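Local coordinates for Aac(6')-Ih protein (Acinetobacter baumannii, PDB 4E8O) that probably transfers the acetyl group of acetyl coenzyme A to the 6'-amino group of aminoglycoside antibiotics, a reaction that leads to antibiotic resistance, at residues A81-E86 / P95-E100; Q74-L79 / F103-Y108; S30-W35 / E53-I58; N23-S28 / L67-T72. All blocks are in the same frame, centred on the assembly; numbering follows the deposited sequence.

Interaction 1: A81-E86 / P95-E100; sequences ASIRYE and PVAFLE
Glu-100 OE2 takes three donors at once. Ser-82 OG donates to Glu-100 OE2 over a short 2.5 Å, meeting the anti lone pair of that oxygen, on the side away from OE1. Arg-84 grips the same oxygen side-on: NH2 lies 3.0 Å from Glu-100 OE2 on its syn side, and NE meets it at 3.2 Å, nearly in line with the C-O bond. That oxygen sits in the plane of the guanidinium, while the carboxylate plane is turned 25° from it. Arg-84 NE also donates to Ser-82 OG, which closes a small polar ring and probably restricts the rotation of all three groups. A bend at chi2 (-62°) swings the arginine back along the sheet, and its guanidinium lies over one face of the Phe-98 ring. CZ stands 4.4 Å from the ring centroid, a cation-pi contact with the planes 34° apart. These side chains share the sheet face with Val-96. The two strands form an antiparallel hairpin of the GNAT sheet, 75-84 its middle strand and 96-104 pairing on its other side with 132-138. Ser-82 and Phe-98 form one hydrogen-bonded pair and Arg-84 and Val-96 another, with Arg-84 N 2.8 Å from Val-96 O. On the opposite face, Ile-83 CG2 packs on Pro-95 CB at 3.8 Å, and Ala-81, Ile-83 and Ala-97 are covered by helix 113-127. At the loop end Pro-95, which follows a cis peptide bond, lays its CB over the Tyr-85 ring, 3.7 Å from the centroid. At the same end Tyr-85 N is hydrogen-bonded to Glu-86 OE2 of the second subunit.

Interaction 2: Q74-L79 / F103-Y108; sequences QAIAML and FVLPEY
Between 74-79 and 103-108 the end of strand 96-104 runs antiparallel to strand 75-84: Met-78 and Phe-103 exchange two hydrogen bonds, Ala-77 and Val-104 form the next, non-hydrogen-bonded pair, and Leu-105 N reaches Ile-76 O at 3.0 Å. The main side-chain contact is Ile-76 on Tyr-108. The isoleucine crosses the ring at about a right angle and presses CG2 onto one face, 3.8 Å from the centroid, a CH-pi contact displaced toward the CE2 side, where CG2 to Tyr-108 CE2 is 3.5 Å. With chi1 at 53°, CG1 is wedged between the backbone N and carbonyl carbon; CD1 then lies against the ring near CG and CD1 of Tyr-108. Leu-105 adds its CD1 to the same isoleucine, 3.9 Å from Ile-76 CG2. Tyr-108 itself is brought round by the short 3-10 turn after the strand, where its N bonds to Leu-105 O. Further along, Ala-77 CB touches Val-104 CG2 at 3.9 Å, and on the other face Met-78 CG lies 4.1 Å from Phe-103 CB. Ile-76 is near-helical in psi (-7°), and both it and Ala-77 bond to Ala-68, consistent with a beta bulge on the side of strand 63-69. Ala-77 and Val-104 pack under helix 113-127, whereas Met-78 and Phe-103 meet helix 32-42 at Leu-42, Leu-38 and Leu-41.

Interaction 3: S30-W35 / E53-I58; sequences SQLSDW and EMRQLI
The indole of Trp-35 is sandwiched. Over one face of its six-membered ring lies Met-54, with CG 3.5 Å from the centroid and almost on the normal, and CB 3.4 Å from Trp-35 CZ3. Against the opposite face comes Ile-27, the residue after strand 23-26. Leu-57 CD1 meets the edge, 4.0 Å from Trp-35 CH2, while Ile-58 CG2 approaches Trp-35 CZ3 obliquely at 3.6 Å. The methionine and tryptophan side chains slide past each other in opposite directions. Met-54 SD, 4.7 Å from the same centroid and 18° off the normal, makes a Met-aromatic contact. A bend at chi3 (64°) then turns Met-54 CE back toward helix 32-42, where it reaches Leu-32 O at 3.2 Å and also lies over the indole. The second flat group is the guanidinium of Arg-55: its extended chain comes across Leu-32 at about a right angle and lays one face over Leu-32 CD1, with NH2 at 3.3 Å from that methyl. Thus the first turn of helix 32-42 packs on the last part of helix 47-57, the helical pair between the first two strands of the GNAT fold. No hydrogen bond passes between 30-35 and 53-58, so their fit probably rests on shape and dispersion. The polar edge of the indole is satisfied from the sheet instead, Trp-35 NE1 donating to Glu-80 OE2, which would fix the ring's rotation while the carbon faces are gripped.

Interaction 4: N23-S28 / L67-T72; sequences NIMPIS and LAYTDT
Met-25 and Tyr-69 cross at about a right angle on one face of the sheet, and Met-25 SD approaches the ring obliquely, 3.9 Å from Tyr-69 CE2. This is a Met-aromatic contact with the sulfur well off the ring normal, 53° away. The thioether gets there because Met-25 CG sits between its own N and carbonyl carbon (chi1 70°) and the chain bends at chi3. Tyr-69 is held at its far end too, its OH bonding to Asp-34 OD2 of helix 32-42. Beyond the strand, Ile-27 comes across Leu-67 at about a right angle, with CG1 and CD1 each 3.7 Å from Leu-67 CG. Ile-24 and Ala-68 look to the opposite face, toward helix 113-127. Three backbone bonds join the strands: Met-25 N to Leu-67 O and Leu-67 N to Met-25 O are both 2.9 Å, and Tyr-69 N donates to Asn-23 O. The pairing is antiparallel, but the two strands are separated in the chain by helices 32-42 and 47-57, so no tight hairpin joins them. Such a first strand, antiparallel to the second and separated from it by two helices, is characteristic of the N-terminal part of the GNAT fold.

In the fold
Interactions 1 and 2 hold opposite ends of one hairpin, strands 75-84 and 96-104, with centres about 22 Å apart; Leu-79 and Leu-99 join them. Interaction 1 is largely buried, but its ionic pair sits at a partly exposed place near the second subunit, whereas interaction 2 is apolar apart from its backbone bonds and only partly buried. Interaction 4, partly buried with Asn-23 exposed, adds the edge strand 23-26 to the same sheet and adjoins interaction 2, where strands 63-69 and 75-84 are neighbours. Interaction 3 is the only helix-helix contact, buried and without hydrogen bonds between its segments; Trp-35 and Asp-34 tie it to interactions 2 and 4 by packing and by the bond to Tyr-69.

Interaction 1: A81-E86 / P95-E100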
loop_
_atom_site.group_PDB
_atom_site.type_symbol
_atom_site.label_atom_id
_atom_site.label_comp_id
_atom_site.label_asym_id
_atom_site.label_seq_id
_atom_site.Cartn_x
_atom_site.Cartn_y
_atom_site.Cartn_z
ATOM N N ALA B 81 -8.291 6.338 10.439
ATOM C CA ALA B 81 -7.817 4.988 10.167
ATOM C C ALA B 81 -8.730 4.336 9.156
ATOM O O ALA B 81 -9.847 4.807 8.925
ATOM C CB ALA B 81 -7.754 4.164 11.449
ATOM N N SER B 82 -8.256 3.251 8.550
ATOM C CA SER B 82 -9.059 2.522 7.580
ATOM C C SER B 82 -8.864 1.027 7.745
ATOM O O SER B 82 -7.919 0.580 8.404
ATOM C CB SER B 82 -8.670 2.921 6.161
ATOM O OG SER B 82 -7.304 2.637 5.908
ATOM N N ILE B 83 -9.774 0.256 7.156
ATOM C CA ILE B 83 -9.584 -1.178 7.016
ATOM C C ILE B 83 -9.134 -1.422 5.579
ATOM O O ILE B 83 -9.786 -0.959 4.640
ATOM C CB ILE B 83 -10.884 -1.962 7.276
ATOM C CG1 ILE B 83 -11.490 -1.588 8.636
ATOM C CG2 ILE B 83 -10.618 -3.457 7.183
ATOM C CD1 ILE B 83 -10.605 -1.919 9.834
ATOM N N ARG B 84 -8.019 -2.132 5.407
ATOM C CA ARG B 84 -7.449 -2.370 4.077
ATOM C C ARG B 84 -7.598 -3.829 3.690
ATOM O O ARG B 84 -7.277 -4.714 4.486
ATOM C CB ARG B 84 -5.962 -2.011 4.057
ATOM C CG ARG B 84 -5.640 -0.574 4.414
ATOM C CD ARG B 84 -6.262 0.396 3.431
ATOM N NE ARG B 84 -5.684 1.734 3.552
ATOM C CZ ARG B 84 -4.596 2.136 2.901
ATOM N NH1 ARG B 84 -3.962 1.304 2.078
ATOM N NH2 ARG B 84 -4.143 3.371 3.065
ATOM N N TYR B 85 -8.063 -4.083 2.468
ATOM C CA TYR B 85 -8.256 -5.451 2.001
ATOM C C TYR B 85 -7.206 -5.860 0.974
ATOM O O TYR B 85 -7.090 -7.034 0.623
ATOM C CB TYR B 85 -9.672 -5.641 1.453
ATOM C CG TYR B 85 -10.706 -5.700 2.551
ATOM C CD1 TYR B 85 -11.120 -6.918 3.074
ATOM C CD2 TYR B 85 -11.244 -4.540 3.087
ATOM C CE1 TYR B 85 -12.055 -6.977 4.088
ATOM C CE2 TYR B 85 -12.179 -4.592 4.099
ATOM C CZ TYR B 85 -12.576 -5.812 4.596
ATOM O OH TYR B 85 -13.508 -5.861 5.606
ATOM N N GLU B 86 -6.433 -4.886 0.508
ATOM C CA GLU B 86 -5.330 -5.166 -0.400
ATOM C C GLU B 86 -4.033 -5.235 0.402
ATOM O O GLU B 86 -3.952 -4.677 1.500
ATOM C CB GLU B 86 -5.267 -4.096 -1.493
ATOM C CG GLU B 86 -6.464 -4.143 -2.443
ATOM C CD GLU B 86 -6.470 -2.996 -3.427
ATOM O OE1 GLU B 86 -5.664 -2.058 -3.245
ATOM O OE2 GLU B 86 -7.279 -3.026 -4.380
ATOM N N PRO B 95 -8.056 -8.844 6.083
ATOM C CA PRO B 95 -7.732 -7.410 6.083
ATOM C C PRO B 95 -6.889 -6.977 7.283
ATOM O O PRO B 95 -6.673 -7.775 8.198
ATOM C CB PRO B 95 -9.113 -6.745 6.147
ATOM C CG PRO B 95 -9.967 -7.733 6.876
ATOM C CD PRO B 95 -9.458 -9.097 6.474
ATOM N N VAL B 96 -6.400 -5.739 7.252
ATOM C CA VAL B 96 -5.658 -5.156 8.369
ATOM C C VAL B 96 -6.159 -3.736 8.620
ATOM O O VAL B 96 -6.672 -3.085 7.707
ATOM C CB VAL B 96 -4.133 -5.086 8.083
ATOM C CG1 VAL B 96 -3.549 -6.470 7.875
ATOM C CG2 VAL B 96 -3.850 -4.201 6.868
ATOM N N ALA B 97 -6.008 -3.248 9.849
ATOM C CA ALA B 97 -6.308 -1.848 10.127
ATOM C C ALA B 97 -5.117 -1.037 9.648
ATOM O O ALA B 97 -4.006 -1.556 9.587
ATOM C CB ALA B 97 -6.534 -1.630 11.603
ATOM N N PHE B 98 -5.331 0.225 9.293
ATOM C CA PHE B 98 -4.217 1.054 8.844
ATOM C C PHE B 98 -4.358 2.473 9.368
ATOM O O PHE B 98 -5.431 3.071 9.258
ATOM C CB PHE B 98 -4.115 1.038 7.312
ATOM C CG PHE B 98 -2.890 1.736 6.772
ATOM C CD1 PHE B 98 -1.727 1.026 6.507
ATOM C CD2 PHE B 98 -2.912 3.096 6.507
ATOM C CE1 PHE B 98 -0.603 1.664 6.003
ATOM C CE2 PHE B 98 -1.795 3.744 6.002
ATOM C CZ PHE B 98 -0.637 3.027 5.749
ATOM N N LEU B 99 -3.279 3.002 9.943
ATOM C CA LEU B 99 -3.281 4.359 10.486
ATOM C C LEU B 99 -3.041 5.360 9.369
ATOM O O LEU B 99 -1.946 5.420 8.802
ATOM C CB LEU B 99 -2.202 4.516 11.566
ATOM C CG LEU B 99 -2.243 5.838 12.331
ATOM C CD1 LEU B 99 -3.542 5.932 13.096
ATOM C CD2 LEU B 99 -1.054 5.987 13.273
ATOM N N GLU B 100 -4.067 6.142 9.043
ATOM C CA GLU B 100 -3.953 7.100 7.957
ATOM C C GLU B 100 -3.331 8.392 8.453
ATOM O O GLU B 100 -2.558 9.025 7.738
ATOM C CB GLU B 100 -5.323 7.374 7.337
ATOM C CG GLU B 100 -6.037 6.127 6.830
ATOM C CD GLU B 100 -5.558 5.688 5.465
ATOM O OE1 GLU B 100 -4.745 6.409 4.854
ATOM O OE2 GLU B 100 -6.001 4.617 4.991
#

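Interaction 2: Q74-L79 / F103-Y108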
loop_
_atom_site.group_PDB
_atom_site.type_symbol
_atom_site.label_atom_id
_atom_site.label_comp_id
_atom_site.label_asym_id
_atom_site.label_seq_id
_atom_site.Cartn_x
_atom_site.Cartn_y
_atom_site.Cartn_z
ATOM N N GLN B 74 -12.405 22.139 23.449
ATOM C CA GLN B 74 -11.332 22.384 22.492
ATOM C C GLN B 74 -10.874 21.071 21.868
ATOM O O GLN B 74 -10.508 20.133 22.580
ATOM C CB GLN B 74 -10.140 23.087 23.149
ATOM C CG GLN B 74 -10.448 24.462 23.720
ATOM C CD GLN B 74 -11.072 25.401 22.707
ATOM O OE1 GLN B 74 -12.191 25.880 22.895
ATOM N NE2 GLN B 74 -10.347 25.676 21.630
ATOM N N ALA B 75 -10.904 20.997 20.541
ATOM C CA ALA B 75 -10.390 19.825 19.845
ATOM C C ALA B 75 -8.869 19.903 19.822
ATOM O O ALA B 75 -8.300 20.824 19.229
ATOM C CB ALA B 75 -10.941 19.753 18.434
ATOM N N ILE B 76 -8.214 18.942 20.473
ATOM C CA ILE B 76 -6.763 18.991 20.634
ATOM C C ILE B 76 -6.020 17.852 19.937
ATOM O O ILE B 76 -4.788 17.851 19.895
ATOM C CB ILE B 76 -6.342 19.090 22.133
ATOM C CG1 ILE B 76 -6.986 17.982 22.979
ATOM C CG2 ILE B 76 -6.697 20.456 22.698
ATOM C CD1 ILE B 76 -6.220 16.663 22.992
ATOM N N ALA B 77 -6.766 16.888 19.399
ATOM C CA ALA B 77 -6.170 15.753 18.695
ATOM C C ALA B 77 -7.157 15.095 17.736
ATOM O O ALA B 77 -8.370 15.162 17.945
ATOM C CB ALA B 77 -5.640 14.726 19.686
ATOM N N MET B 78 -6.630 14.454 16.694
ATOM C CA MET B 78 -7.452 13.725 15.728
ATOM C C MET B 78 -6.730 12.476 15.248
ATOM O O MET B 78 -5.501 12.418 15.272
ATOM C CB MET B 78 -7.776 14.599 14.515
ATOM C CG MET B 78 -6.545 15.156 13.816
ATOM S SD MET B 78 -6.786 15.454 12.048
ATOM C CE MET B 78 -6.403 13.834 11.388
ATOM N N LEU B 79 -7.502 11.487 14.805
ATOM C CA LEU B 79 -6.955 10.277 14.206
ATOM C C LEU B 79 -7.850 9.853 13.049
ATOM O O LEU B 79 -9.075 10.010 13.109
ATOM C CB LEU B 79 -6.882 9.149 15.243
ATOM C CG LEU B 79 -6.410 7.769 14.767
ATOM C CD1 LEU B 79 -5.696 7.036 15.884
ATOM C CD2 LEU B 79 -7.573 6.929 14.271
ATOM N N PHE B 103 -2.725 13.265 14.867
ATOM C CA PHE B 103 -2.141 14.547 15.217
ATOM C C PHE B 103 -2.598 14.976 16.594
ATOM O O PHE B 103 -3.794 15.030 16.863
ATOM C CB PHE B 103 -2.522 15.622 14.200
ATOM C CG PHE B 103 -2.141 17.007 14.627
ATOM C CD1 PHE B 103 -0.832 17.448 14.505
ATOM C CD2 PHE B 103 -3.087 17.864 15.166
ATOM C CE1 PHE B 103 -0.474 18.723 14.910
ATOM C CE2 PHE B 103 -2.740 19.135 15.570
ATOM C CZ PHE B 103 -1.430 19.569 15.440
ATOM N N VAL B 104 -1.639 15.276 17.459
ATOM C CA VAL B 104 -1.925 15.812 18.780
ATOM C C VAL B 104 -1.197 17.142 18.907
ATOM O O VAL B 104 -0.037 17.254 18.502
ATOM C CB VAL B 104 -1.434 14.864 19.889
ATOM C CG1 VAL B 104 -1.822 15.397 21.258
ATOM C CG2 VAL B 104 -1.994 13.463 19.686
ATOM N N LEU B 105 -1.878 18.155 19.440
ATOM C CA LEU B 105 -1.226 19.427 19.746
ATOM C C LEU B 105 -0.096 19.183 20.739
ATOM O O LEU B 105 -0.268 18.415 21.687
ATOM C CB LEU B 105 -2.233 20.429 20.313
ATOM C CG LEU B 105 -3.247 20.964 19.302
ATOM C CD1 LEU B 105 -4.288 21.842 19.976
ATOM C CD2 LEU B 105 -2.523 21.735 18.226
ATOM N N PRO B 106 1.066 19.827 20.519
ATOM C CA PRO B 106 2.286 19.585 21.303
ATOM C C PRO B 106 2.060 19.607 22.812
ATOM O O PRO B 106 2.584 18.737 23.507
ATOM C CB PRO B 106 3.193 20.747 20.894
ATOM C CG PRO B 106 2.767 21.076 19.508
ATOM C CD PRO B 106 1.272 20.869 19.494
ATOM N N GLU B 107 1.286 20.573 23.302
ATOM C CA GLU B 107 0.999 20.695 24.731
ATOM C C GLU B 107 0.321 19.452 25.329
ATOM O O GLU B 107 0.293 19.283 26.551
ATOM C CB GLU B 107 0.137 21.941 24.997
ATOM C CG GLU B 107 0.802 23.283 24.657
ATOM C CD GLU B 107 0.803 23.600 23.165
ATOM O OE1 GLU B 107 -0.068 23.080 22.436
ATOM O OE2 GLU B 107 1.677 24.378 22.723
ATOM N N TYR B 108 -0.204 18.582 24.466
ATOM C CA TYR B 108 -1.022 17.446 24.900
ATOM C C TYR B 108 -0.406 16.063 24.637
ATOM O O TYR B 108 -1.052 15.042 24.872
ATOM C CB TYR B 108 -2.420 17.536 24.265
ATOM C CG TYR B 108 -3.239 18.704 24.771
ATOM C CD1 TYR B 108 -4.135 18.545 25.819
ATOM C CD2 TYR B 108 -3.107 19.964 24.209
ATOM C CE1 TYR B 108 -4.879 19.608 26.288
ATOM C CE2 TYR B 108 -3.844 21.035 24.676
ATOM C CZ TYR B 108 -4.729 20.848 25.712
ATOM O OH TYR B 108 -5.468 21.911 26.180
#

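Interaction 3: S30-W35 / E53-I58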
loop_
_atom_site.group_PDB
_atom_site.type_symbol
_atom_site.label_atom_id
_atom_site.label_comp_id
_atom_site.label_asym_id
_atom_site.label_seq_id
_atom_site.Cartn_x
_atom_site.Cartn_y
_atom_site.Cartn_z
ATOM N N SER B 30 -21.467 17.699 12.456
ATOM C CA SER B 30 -21.525 18.886 13.304
ATOM C C SER B 30 -20.136 19.370 13.729
ATOM O O SER B 30 -19.979 20.518 14.151
ATOM C CB SER B 30 -22.384 18.602 14.538
ATOM O OG SER B 30 -22.050 17.349 15.111
ATOM N N GLN B 31 -19.136 18.499 13.602
ATOM C CA GLN B 31 -17.783 18.772 14.084
ATOM C C GLN B 31 -16.750 18.889 12.959
ATOM O O GLN B 31 -15.555 18.722 13.195
ATOM C CB GLN B 31 -17.345 17.661 15.051
ATOM C CG GLN B 31 -18.219 17.498 16.288
ATOM C CD GLN B 31 -18.035 16.147 16.951
ATOM O OE1 GLN B 31 -17.923 15.126 16.277
ATOM N NE2 GLN B 31 -18.000 16.137 18.279
ATOM N N LEU B 32 -17.209 19.176 11.745
ATOM C CA LEU B 32 -16.319 19.259 10.587
ATOM C C LEU B 32 -15.268 20.367 10.714
ATOM O O LEU B 32 -14.122 20.200 10.284
ATOM C CB LEU B 32 -17.134 19.439 9.303
ATOM C CG LEU B 32 -17.970 18.233 8.869
ATOM C CD1 LEU B 32 -18.977 18.622 7.802
ATOM C CD2 LEU B 32 -17.080 17.111 8.367
ATOM N N SER B 33 -15.658 21.489 11.310
ATOM C CA SER B 33 -14.747 22.615 11.509
ATOM C C SER B 33 -13.604 22.280 12.473
ATOM O O SER B 33 -12.442 22.595 12.199
ATOM C CB SER B 33 -15.516 23.841 11.999
ATOM O OG SER B 33 -14.630 24.887 12.341
ATOM N N ASP B 34 -13.927 21.636 13.594
ATOM C CA ASP B 34 -12.895 21.197 14.535
ATOM C C ASP B 34 -11.953 20.187 13.884
ATOM O O ASP B 34 -10.752 20.171 14.164
ATOM C CB ASP B 34 -13.525 20.565 15.777
ATOM C CG ASP B 34 -14.301 21.559 16.612
ATOM O OD1 ASP B 34 -13.946 22.761 16.614
ATOM O OD2 ASP B 34 -15.269 21.129 17.276
ATOM N N TRP B 35 -12.515 19.338 13.028
ATOM C CA TRP B 35 -11.756 18.312 12.321
ATOM C C TRP B 35 -10.839 18.959 11.294
ATOM O O TRP B 35 -9.666 18.598 11.185
ATOM C CB TRP B 35 -12.716 17.332 11.637
ATOM C CG TRP B 35 -12.051 16.151 10.969
ATOM C CD1 TRP B 35 -10.744 15.766 11.078
ATOM C CD2 TRP B 35 -12.674 15.207 10.085
ATOM N NE1 TRP B 35 -10.519 14.644 10.315
ATOM C CE2 TRP B 35 -11.688 14.281 9.698
ATOM C CE3 TRP B 35 -13.973 15.056 9.590
ATOM C CZ2 TRP B 35 -11.958 13.218 8.833
ATOM C CZ3 TRP B 35 -14.241 14.003 8.736
ATOM C CH2 TRP B 35 -13.239 13.097 8.364
ATOM N N GLU B 53 -13.216 15.394 0.963
ATOM C CA GLU B 53 -12.771 14.098 1.461
ATOM C C GLU B 53 -13.427 13.767 2.801
ATOM O O GLU B 53 -13.891 12.647 3.004
ATOM C CB GLU B 53 -11.246 14.079 1.597
ATOM C CG GLU B 53 -10.657 12.692 1.826
ATOM C CD GLU B 53 -9.144 12.716 1.927
ATOM O OE1 GLU B 53 -8.565 13.822 1.894
ATOM O OE2 GLU B 53 -8.534 11.630 2.037
ATOM N N MET B 54 -13.464 14.745 3.704
ATOM C CA MET B 54 -14.060 14.569 5.028
ATOM C C MET B 54 -15.523 14.122 4.961
ATOM O O MET B 54 -15.949 13.269 5.743
ATOM C CB MET B 54 -13.931 15.862 5.848
ATOM C CG MET B 54 -12.513 16.156 6.323
ATOM S SD MET B 54 -12.166 17.918 6.492
ATOM C CE MET B 54 -13.315 18.367 7.792
ATOM N N ARG B 55 -16.290 14.685 4.028
ATOM C CA ARG B 55 -17.710 14.346 3.909
ATOM C C ARG B 55 -17.942 12.924 3.402
ATOM O O ARG B 55 -18.942 12.300 3.748
ATOM C CB ARG B 55 -18.451 15.359 3.026
ATOM C CG ARG B 55 -18.526 16.752 3.631
ATOM C CD ARG B 55 -19.664 17.578 3.044
ATOM N NE ARG B 55 -19.927 18.769 3.846
ATOM C CZ ARG B 55 -20.793 18.817 4.854
ATOM N NH1 ARG B 55 -21.492 17.740 5.187
ATOM N NH2 ARG B 55 -20.959 19.942 5.532
ATOM N N GLN B 56 -17.021 12.416 2.585
ATOM C CA GLN B 56 -17.091 11.036 2.107
ATOM C C GLN B 56 -16.760 10.057 3.228
ATOM O O GLN B 56 -17.504 9.111 3.479
ATOM C CB GLN B 56 -16.098 10.814 0.961
ATOM C CG GLN B 56 -16.345 11.634 -0.301
ATOM C CD GLN B 56 -15.287 11.365 -1.361
ATOM O OE1 GLN B 56 -14.490 10.432 -1.232
ATOM N NE2 GLN B 56 -15.275 12.180 -2.411
ATOM N N LEU B 57 -15.626 10.299 3.886
ATOM C CA LEU B 57 -15.108 9.433 4.946
ATOM C C LEU B 57 -16.136 9.093 6.029
ATOM O O LEU B 57 -16.212 7.948 6.477
ATOM C CB LEU B 57 -13.862 10.062 5.592
ATOM C CG LEU B 57 -12.612 10.258 4.729
ATOM C CD1 LEU B 57 -11.496 10.927 5.515
ATOM C CD2 LEU B 57 -12.130 8.934 4.183
ATOM N N ILE B 58 -16.929 10.081 6.438
ATOM C CA ILE B 58 -17.874 9.897 7.544
ATOM C C ILE B 58 -19.066 9.009 7.182
ATOM O O ILE B 58 -19.814 8.576 8.060
ATOM C CB ILE B 58 -18.371 11.247 8.130
ATOM C CG1 ILE B 58 -18.928 12.154 7.031
ATOM C CG2 ILE B 58 -17.257 11.958 8.888
ATOM C CD1 ILE B 58 -19.204 13.575 7.492
#

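Interaction 4: N23-S28 / L67-T72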
loop_
_atom_site.group_PDB
_atom_site.type_symbol
_atom_site.label_atom_id
_atom_site.label_comp_id
_atom_site.label_asym_id
_atom_site.label_seq_id
_atom_site.Cartn_x
_atom_site.Cartn_y
_atom_site.Cartn_z
ATOM N N ASN B 23 -11.326 13.463 26.180
ATOM C CA ASN B 23 -12.477 12.675 25.749
ATOM C C ASN B 23 -12.496 12.403 24.242
ATOM O O ASN B 23 -12.527 13.335 23.435
ATOM C CB ASN B 23 -13.768 13.374 26.185
ATOM C CG ASN B 23 -14.935 13.051 25.284
ATOM O OD1 ASN B 23 -15.416 13.910 24.548
ATOM N ND2 ASN B 23 -15.394 11.805 25.328
ATOM N N ILE B 24 -12.493 11.121 23.878
ATOM C CA ILE B 24 -12.422 10.685 22.479
ATOM C C ILE B 24 -13.801 10.361 21.901
ATOM O O ILE B 24 -14.597 9.668 22.539
ATOM C CB ILE B 24 -11.536 9.429 22.343
ATOM C CG1 ILE B 24 -10.143 9.694 22.919
ATOM C CG2 ILE B 24 -11.429 8.998 20.893
ATOM C CD1 ILE B 24 -9.236 8.479 22.910
ATOM N N MET B 25 -14.079 10.856 20.697
ATOM C CA MET B 25 -15.342 10.555 20.027
ATOM C C MET B 25 -15.183 10.451 18.516
ATOM O O MET B 25 -14.362 11.151 17.922
ATOM C CB MET B 25 -16.396 11.615 20.356
ATOM C CG MET B 25 -16.125 12.982 19.738
ATOM S SD MET B 25 -17.355 14.206 20.227
ATOM C CE MET B 25 -17.265 14.035 22.001
ATOM N N PRO B 26 -15.971 9.565 17.886
ATOM C CA PRO B 26 -16.033 9.556 16.420
ATOM C C PRO B 26 -16.641 10.862 15.905
ATOM O O PRO B 26 -17.562 11.392 16.529
ATOM C CB PRO B 26 -16.937 8.355 16.107
ATOM C CG PRO B 26 -17.649 8.034 17.393
ATOM C CD PRO B 26 -16.730 8.456 18.493
ATOM N N ILE B 27 -16.118 11.372 14.791
ATOM C CA ILE B 27 -16.473 12.698 14.281
ATOM C C ILE B 27 -17.811 12.713 13.527
ATOM O O ILE B 27 -18.067 11.850 12.683
ATOM C CB ILE B 27 -15.349 13.253 13.356
ATOM C CG1 ILE B 27 -13.983 13.140 14.045
ATOM C CG2 ILE B 27 -15.638 14.695 12.939
ATOM C CD1 ILE B 27 -12.795 13.499 13.153
ATOM N N SER B 28 -18.650 13.704 13.830
ATOM C CA SER B 28 -19.932 13.890 13.144
ATOM C C SER B 28 -19.886 15.113 12.236
ATOM O O SER B 28 -18.951 15.906 12.315
ATOM C CB SER B 28 -21.066 14.042 14.158
ATOM O OG SER B 28 -20.873 15.176 14.988
ATOM N N LEU B 67 -11.931 12.542 17.212
ATOM C CA LEU B 67 -11.421 13.774 17.800
ATOM C C LEU B 67 -11.319 13.588 19.308
ATOM O O LEU B 67 -12.118 12.865 19.910
ATOM C CB LEU B 67 -12.352 14.954 17.495
ATOM C CG LEU B 67 -12.209 15.669 16.151
ATOM C CD1 LEU B 67 -13.446 16.495 15.837
ATOM C CD2 LEU B 67 -10.978 16.553 16.148
ATOM N N ALA B 68 -10.324 14.225 19.915
ATOM C CA ALA B 68 -10.236 14.284 21.369
ATOM C C ALA B 68 -10.510 15.716 21.812
ATOM O O ALA B 68 -9.911 16.656 21.285
ATOM C CB ALA B 68 -8.867 13.827 21.846
ATOM N N TYR B 69 -11.422 15.880 22.765
ATOM C CA TYR B 69 -11.798 17.205 23.244
ATOM C C TYR B 69 -11.398 17.412 24.701
ATOM O O TYR B 69 -11.198 16.449 25.446
ATOM C CB TYR B 69 -13.310 17.417 23.107
ATOM C CG TYR B 69 -13.805 17.668 21.696
ATOM C CD1 TYR B 69 -14.000 18.961 21.228
ATOM C CD2 TYR B 69 -14.100 16.614 20.845
ATOM C CE1 TYR B 69 -14.466 19.195 19.951
ATOM C CE2 TYR B 69 -14.566 16.838 19.565
ATOM C CZ TYR B 69 -14.744 18.131 19.125
ATOM O OH TYR B 69 -15.206 18.362 17.852
ATOM N N THR B 70 -11.280 18.674 25.101
ATOM C CA THR B 70 -11.073 19.017 26.501
ATOM C C THR B 70 -12.421 19.272 27.164
ATOM O O THR B 70 -13.472 18.989 26.583
ATOM C CB THR B 70 -10.187 20.270 26.655
ATOM O OG1 THR B 70 -10.877 21.414 26.137
ATOM C CG2 THR B 70 -8.882 20.096 25.900
ATOM N N ASP B 71 -12.378 19.799 28.385
ATOM C CA ASP B 71 -13.569 20.225 29.108
ATOM C C ASP B 71 -14.210 21.393 28.392
ATOM O O ASP B 71 -15.435 21.487 28.278
ATOM C CB ASP B 71 -13.173 20.690 30.505
ATOM C CG ASP B 71 -12.410 19.641 31.264
ATOM O OD1 ASP B 71 -12.859 18.480 31.239
ATOM O OD2 ASP B 71 -11.367 19.970 31.872
ATOM N N THR B 72 -13.355 22.287 27.911
ATOM C CA THR B 72 -13.779 23.541 27.305
ATOM C C THR B 72 -14.155 23.359 25.836
ATOM O O THR B 72 -14.247 24.333 25.083
ATOM C CB THR B 72 -12.672 24.609 27.437
ATOM O OG1 THR B 72 -12.231 25.008 26.135
ATOM C CG2 THR B 72 -11.482 24.055 28.219
#